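Long-range contact in NAD-dependent epimerase/dehydratase (Methylobacillus flagellatus KT, PDB 3GPI), which is of unknown function but belongs to the NAD-dependent epimerase/dehydratase family and probably binds a nicotinamide dinucleotide cofactor: residues Tyr158-Gln170 / Tyr263-Met277. Sequence-based numbering, arbitrary orientation.
Sequences YGPGRLRMIRQAQ and YPDYVSGYGALLAAM. With EDO (1,2-ethanediol), chain B.
Tyr158 holds CG between its backbone N and carbonyl carbon (chi1 72°), and Tyr270 turns CG away from its own carbonyl carbon (chi1 -78°); these two torsions bring the rings together as an offset stack, centroids 4.4 Å apart and planes at 28°. The stack joins two parts of a protein with the Rossmann-type fold of the epimerase/dehydratase family: the end of sheet strand 149-158, with the turn and short helix after it, and the C-terminal helix 266-277. Tyr158 CD1 lies over one face of the Tyr270 ring, offset toward the rim, 3.4 Å from Tyr270 CZ. Beyond the stack, Tyr158 OH comes within 3.2 Å of Gly269 CA, where the absence of a side chain lets the phenol end approach the helix backbone. Leu273 continues the apolar surface, its CD1 against Tyr158 CD1 and Leu163 CD2, its CD2 against the backbone of Gly159 and Pro160, which open a type II turn. Where helices 164-168 and 266-277 cross, Ile166 enters the second as a knob among Tyr270, Leu273, Leu274 and Met277. Its CG2 branch meets Met277 SD at 3.7 Å, while CD1 reaches Leu274 CD2. Helix 220-230 adds Leu227 beside Met165 and Tyr270, and His186 meets the Tyr158 ring edge-to-face. No direct hydrogen bond crosses the contact, but one water joins Tyr158 OH to Tyr263 O. Another lies in the ring plane of Tyr270, 2.7 Å from its OH, donating to Arg162 O and accepting from Met165 N. Tyr270 OH also hydrogen-bonds 1,2-ethanediol, probably from the crystallisation liquor, with O1 2.7 Å away.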
# COMPACT_ATOMS: atom_id res chain seq x y z
N TYR A 158 0.82 -4.93 -6.38
CA TYR A 158 0.85 -5.32 -7.82
C TYR A 158 -0.47 -4.94 -8.42
O TYR A 158 -1.43 -4.64 -7.71
CB TYR A 158 1.13 -6.81 -8.00
CG TYR A 158 0.01 -7.77 -7.65
CD1 TYR A 158 -0.58 -8.54 -8.64
CD2 TYR A 158 -0.48 -7.94 -6.34
CE1 TYR A 158 -1.57 -9.45 -8.39
CE2 TYR A 158 -1.48 -8.85 -6.08
CZ TYR A 158 -2.03 -9.62 -7.09
OH TYR A 158 -3.00 -10.54 -6.82
N GLY A 159 -0.52 -4.89 -9.74
CA GLY A 159 -1.77 -4.47 -10.39
C GLY A 159 -1.37 -3.83 -11.70
O GLY A 159 -0.22 -3.95 -12.11
N PRO A 160 -2.30 -3.08 -12.34
CA PRO A 160 -1.95 -2.38 -13.58
C PRO A 160 -0.77 -1.43 -13.36
O PRO A 160 -0.67 -0.78 -12.32
CB PRO A 160 -3.26 -1.62 -13.90
CG PRO A 160 -4.33 -2.44 -13.23
CD PRO A 160 -3.67 -2.81 -11.91
N GLY A 161 0.18 -1.39 -14.29
CA GLY A 161 1.37 -0.57 -14.08
C GLY A 161 2.38 -1.03 -13.03
O GLY A 161 3.39 -0.35 -12.79
N ARG A 162 2.10 -2.19 -12.40
CA ARG A 162 3.03 -2.88 -11.49
C ARG A 162 3.09 -4.35 -11.87
O ARG A 162 2.66 -5.24 -11.12
CB ARG A 162 2.62 -2.71 -10.04
CG ARG A 162 2.85 -1.30 -9.53
CD ARG A 162 2.22 -1.20 -8.20
NE ARG A 162 2.15 0.14 -7.65
CZ ARG A 162 3.01 0.64 -6.77
NH1 ARG A 162 4.07 -0.05 -6.36
NH2 ARG A 162 2.82 1.87 -6.31
N LEU A 163 3.61 -4.58 -13.07
CA LEU A 163 3.66 -5.90 -13.68
C LEU A 163 5.07 -6.51 -13.72
O LEU A 163 5.33 -7.44 -14.52
CB LEU A 163 3.10 -5.84 -15.12
CG LEU A 163 1.68 -5.29 -15.22
CD1 LEU A 163 1.30 -5.15 -16.71
CD2 LEU A 163 0.63 -6.12 -14.51
N ARG A 164 5.98 -6.03 -12.86
CA ARG A 164 7.34 -6.58 -12.82
C ARG A 164 7.41 -8.11 -12.74
O ARG A 164 8.24 -8.72 -13.40
CB ARG A 164 8.22 -6.00 -11.73
CG ARG A 164 9.68 -6.33 -11.96
CD ARG A 164 10.61 -5.67 -10.97
NE ARG A 164 11.80 -6.50 -10.78
CZ ARG A 164 12.90 -6.43 -11.52
NH1 ARG A 164 13.00 -5.56 -12.51
NH2 ARG A 164 13.92 -7.24 -11.24
N MET A 165 6.57 -8.76 -11.94
CA MET A 165 6.66 -10.21 -11.80
C MET A 165 6.29 -10.90 -13.11
O MET A 165 6.86 -11.95 -13.47
CB MET A 165 5.73 -10.73 -10.68
CG MET A 165 6.24 -10.55 -9.22
SD MET A 165 7.89 -11.22 -8.83
CE MET A 165 8.81 -9.74 -9.15
N ILE A 166 5.32 -10.33 -13.82
CA ILE A 166 4.90 -10.87 -15.13
C ILE A 166 6.05 -10.79 -16.13
O ILE A 166 6.29 -11.78 -16.85
CB ILE A 166 3.64 -10.16 -15.68
CG1 ILE A 166 2.42 -10.62 -14.90
CG2 ILE A 166 3.42 -10.41 -17.20
CD1 ILE A 166 1.14 -9.89 -15.26
N ARG A 167 6.75 -9.67 -16.13
CA ARG A 167 7.88 -9.52 -17.06
C ARG A 167 9.03 -10.42 -16.62
O ARG A 167 9.60 -11.12 -17.47
CB ARG A 167 8.32 -8.05 -17.17
CG ARG A 167 7.25 -7.17 -17.84
CD ARG A 167 7.77 -5.75 -18.05
NE ARG A 167 8.29 -5.15 -16.81
CZ ARG A 167 7.58 -4.38 -15.99
NH1 ARG A 167 6.31 -4.09 -16.22
NH2 ARG A 167 8.16 -3.90 -14.92
N GLN A 168 9.36 -10.45 -15.33
CA GLN A 168 10.47 -11.26 -14.86
C GLN A 168 10.21 -12.75 -15.16
O GLN A 168 11.14 -13.52 -15.42
CB GLN A 168 10.69 -11.10 -13.37
CG GLN A 168 11.97 -11.84 -12.89
CD GLN A 168 12.44 -11.52 -11.48
OE1 GLN A 168 11.66 -11.34 -10.54
NE2 GLN A 168 13.76 -11.52 -11.33
N ALA A 169 8.96 -13.18 -15.09
CA ALA A 169 8.61 -14.57 -15.35
C ALA A 169 8.92 -14.98 -16.78
O ALA A 169 9.04 -16.17 -17.07
CB ALA A 169 7.12 -14.77 -15.06
N GLN A 170 9.08 -14.00 -17.66
CA GLN A 170 9.35 -14.26 -19.09
C GLN A 170 10.82 -14.56 -19.33
O GLN A 170 11.20 -15.00 -20.44
CB GLN A 170 8.92 -13.05 -19.92
CG GLN A 170 7.40 -12.86 -20.01
CD GLN A 170 7.01 -11.62 -20.76
OE1 GLN A 170 7.84 -11.06 -21.48
NE2 GLN A 170 5.77 -11.18 -20.60
N TYR A 263 -9.18 -9.86 -4.86
CA TYR A 263 -8.20 -10.80 -5.39
C TYR A 263 -7.57 -11.49 -4.21
O TYR A 263 -6.53 -11.05 -3.71
CB TYR A 263 -7.13 -10.06 -6.20
CG TYR A 263 -7.71 -9.26 -7.31
CD1 TYR A 263 -8.15 -9.89 -8.49
CD2 TYR A 263 -7.81 -7.88 -7.21
CE1 TYR A 263 -8.67 -9.14 -9.54
CE2 TYR A 263 -8.36 -7.13 -8.25
CZ TYR A 263 -8.77 -7.77 -9.41
OH TYR A 263 -9.30 -6.97 -10.41
N PRO A 264 -8.20 -12.57 -3.74
CA PRO A 264 -7.76 -13.21 -2.48
C PRO A 264 -6.32 -13.73 -2.56
O PRO A 264 -5.68 -13.86 -1.53
CB PRO A 264 -8.79 -14.33 -2.25
CG PRO A 264 -9.95 -14.01 -3.12
CD PRO A 264 -9.46 -13.16 -4.26
N ASP A 265 -5.83 -14.03 -3.76
CA ASP A 265 -4.50 -14.61 -3.89
C ASP A 265 -3.98 -14.29 -5.29
O ASP A 265 -4.71 -13.74 -6.14
CB ASP A 265 -4.55 -16.11 -3.63
CG ASP A 265 -5.61 -16.78 -4.45
OD1 ASP A 265 -5.53 -16.68 -5.68
OD2 ASP A 265 -6.58 -17.31 -3.87
N TYR A 266 -2.72 -14.66 -5.55
CA TYR A 266 -2.04 -14.33 -6.79
C TYR A 266 -2.71 -14.97 -8.02
O TYR A 266 -2.61 -14.43 -9.12
CB TYR A 266 -0.56 -14.79 -6.68
CG TYR A 266 -0.43 -16.31 -6.72
CD1 TYR A 266 -0.08 -16.94 -7.91
CD2 TYR A 266 -0.61 -17.08 -5.57
CE1 TYR A 266 0.07 -18.32 -7.97
CE2 TYR A 266 -0.49 -18.49 -5.62
CZ TYR A 266 -0.12 -19.08 -6.82
OH TYR A 266 0.03 -20.45 -6.87
N VAL A 267 -3.37 -16.10 -7.82
CA VAL A 267 -4.06 -16.78 -8.95
C VAL A 267 -5.15 -15.88 -9.53
O VAL A 267 -5.22 -15.68 -10.75
CB VAL A 267 -4.65 -18.12 -8.50
CG1 VAL A 267 -5.52 -18.77 -9.58
CG2 VAL A 267 -3.51 -19.10 -8.13
N SER A 268 -5.94 -15.26 -8.65
CA SER A 268 -6.99 -14.32 -9.04
C SER A 268 -6.42 -13.03 -9.63
O SER A 268 -6.82 -12.55 -10.70
CB SER A 268 -7.84 -14.00 -7.81
OG SER A 268 -8.48 -15.18 -7.38
N GLY A 269 -5.49 -12.41 -8.90
CA GLY A 269 -4.95 -11.14 -9.30
C GLY A 269 -4.14 -11.21 -10.57
O GLY A 269 -4.35 -10.42 -11.50
N TYR A 270 -3.17 -12.12 -10.61
CA TYR A 270 -2.40 -12.24 -11.84
C TYR A 270 -3.21 -12.84 -12.97
O TYR A 270 -3.00 -12.45 -14.11
CB TYR A 270 -1.09 -12.99 -11.60
CG TYR A 270 -0.04 -12.13 -10.96
CD1 TYR A 270 0.56 -11.09 -11.66
CD2 TYR A 270 0.35 -12.33 -9.64
CE1 TYR A 270 1.52 -10.27 -11.09
CE2 TYR A 270 1.34 -11.52 -9.05
CZ TYR A 270 1.92 -10.49 -9.77
OH TYR A 270 2.85 -9.69 -9.20
N GLY A 271 -4.15 -13.73 -12.65
CA GLY A 271 -5.14 -14.15 -13.70
C GLY A 271 -5.79 -12.93 -14.38
O GLY A 271 -5.83 -12.83 -15.63
N ALA A 272 -6.27 -11.96 -13.59
CA ALA A 272 -6.94 -10.78 -14.16
C ALA A 272 -5.97 -9.90 -14.97
O ALA A 272 -6.34 -9.29 -15.97
CB ALA A 272 -7.59 -9.97 -13.05
N LEU A 273 -4.70 -9.87 -14.59
CA LEU A 273 -3.82 -8.90 -15.19
C LEU A 273 -3.32 -9.44 -16.49
O LEU A 273 -3.17 -8.68 -17.47
CB LEU A 273 -2.64 -8.61 -14.27
CG LEU A 273 -2.97 -7.79 -13.04
CD1 LEU A 273 -1.77 -7.82 -12.10
CD2 LEU A 273 -3.29 -6.35 -13.45
N LEU A 274 -3.11 -10.75 -16.53
CA LEU A 274 -2.75 -11.40 -17.77
C LEU A 274 -3.88 -11.20 -18.77
O LEU A 274 -3.64 -10.78 -19.90
CB LEU A 274 -2.45 -12.87 -17.55
CG LEU A 274 -1.09 -13.10 -16.85
CD1 LEU A 274 -1.01 -14.50 -16.32
CD2 LEU A 274 0.17 -12.83 -17.70
N ALA A 275 -5.12 -11.44 -18.33
CA ALA A 275 -6.28 -11.29 -19.24
C ALA A 275 -6.39 -9.88 -19.82
O ALA A 275 -6.69 -9.74 -21.00
CB ALA A 275 -7.58 -11.70 -18.52
N ALA A 276 -6.10 -8.85 -19.03
CA ALA A 276 -6.29 -7.46 -19.43
C ALA A 276 -5.18 -6.98 -20.35
O ALA A 276 -5.43 -6.27 -21.34
CB ALA A 276 -6.39 -6.56 -18.19
N MET A 277 -3.94 -7.35 -20.02
CA MET A 277 -2.78 -6.94 -20.79
C MET A 277 -2.85 -7.50 -22.22
O MET A 277 -2.30 -6.88 -23.14
CB MET A 277 -1.46 -7.30 -20.06
CG MET A 277 -1.00 -8.78 -20.15
SD MET A 277 0.51 -9.09 -19.14
CE MET A 277 1.54 -9.93 -20.43
C1 EDO B . 4.55 -9.46 -6.19
O1 EDO B . 3.42 -10.13 -6.64
C2 EDO B . 5.01 -10.37 -5.11
O2 EDO B . 6.24 -10.87 -5.57
O HOH W 1 -3.87 -10.74 -4.33
O HOH W 2 4.05 -7.65 -10.59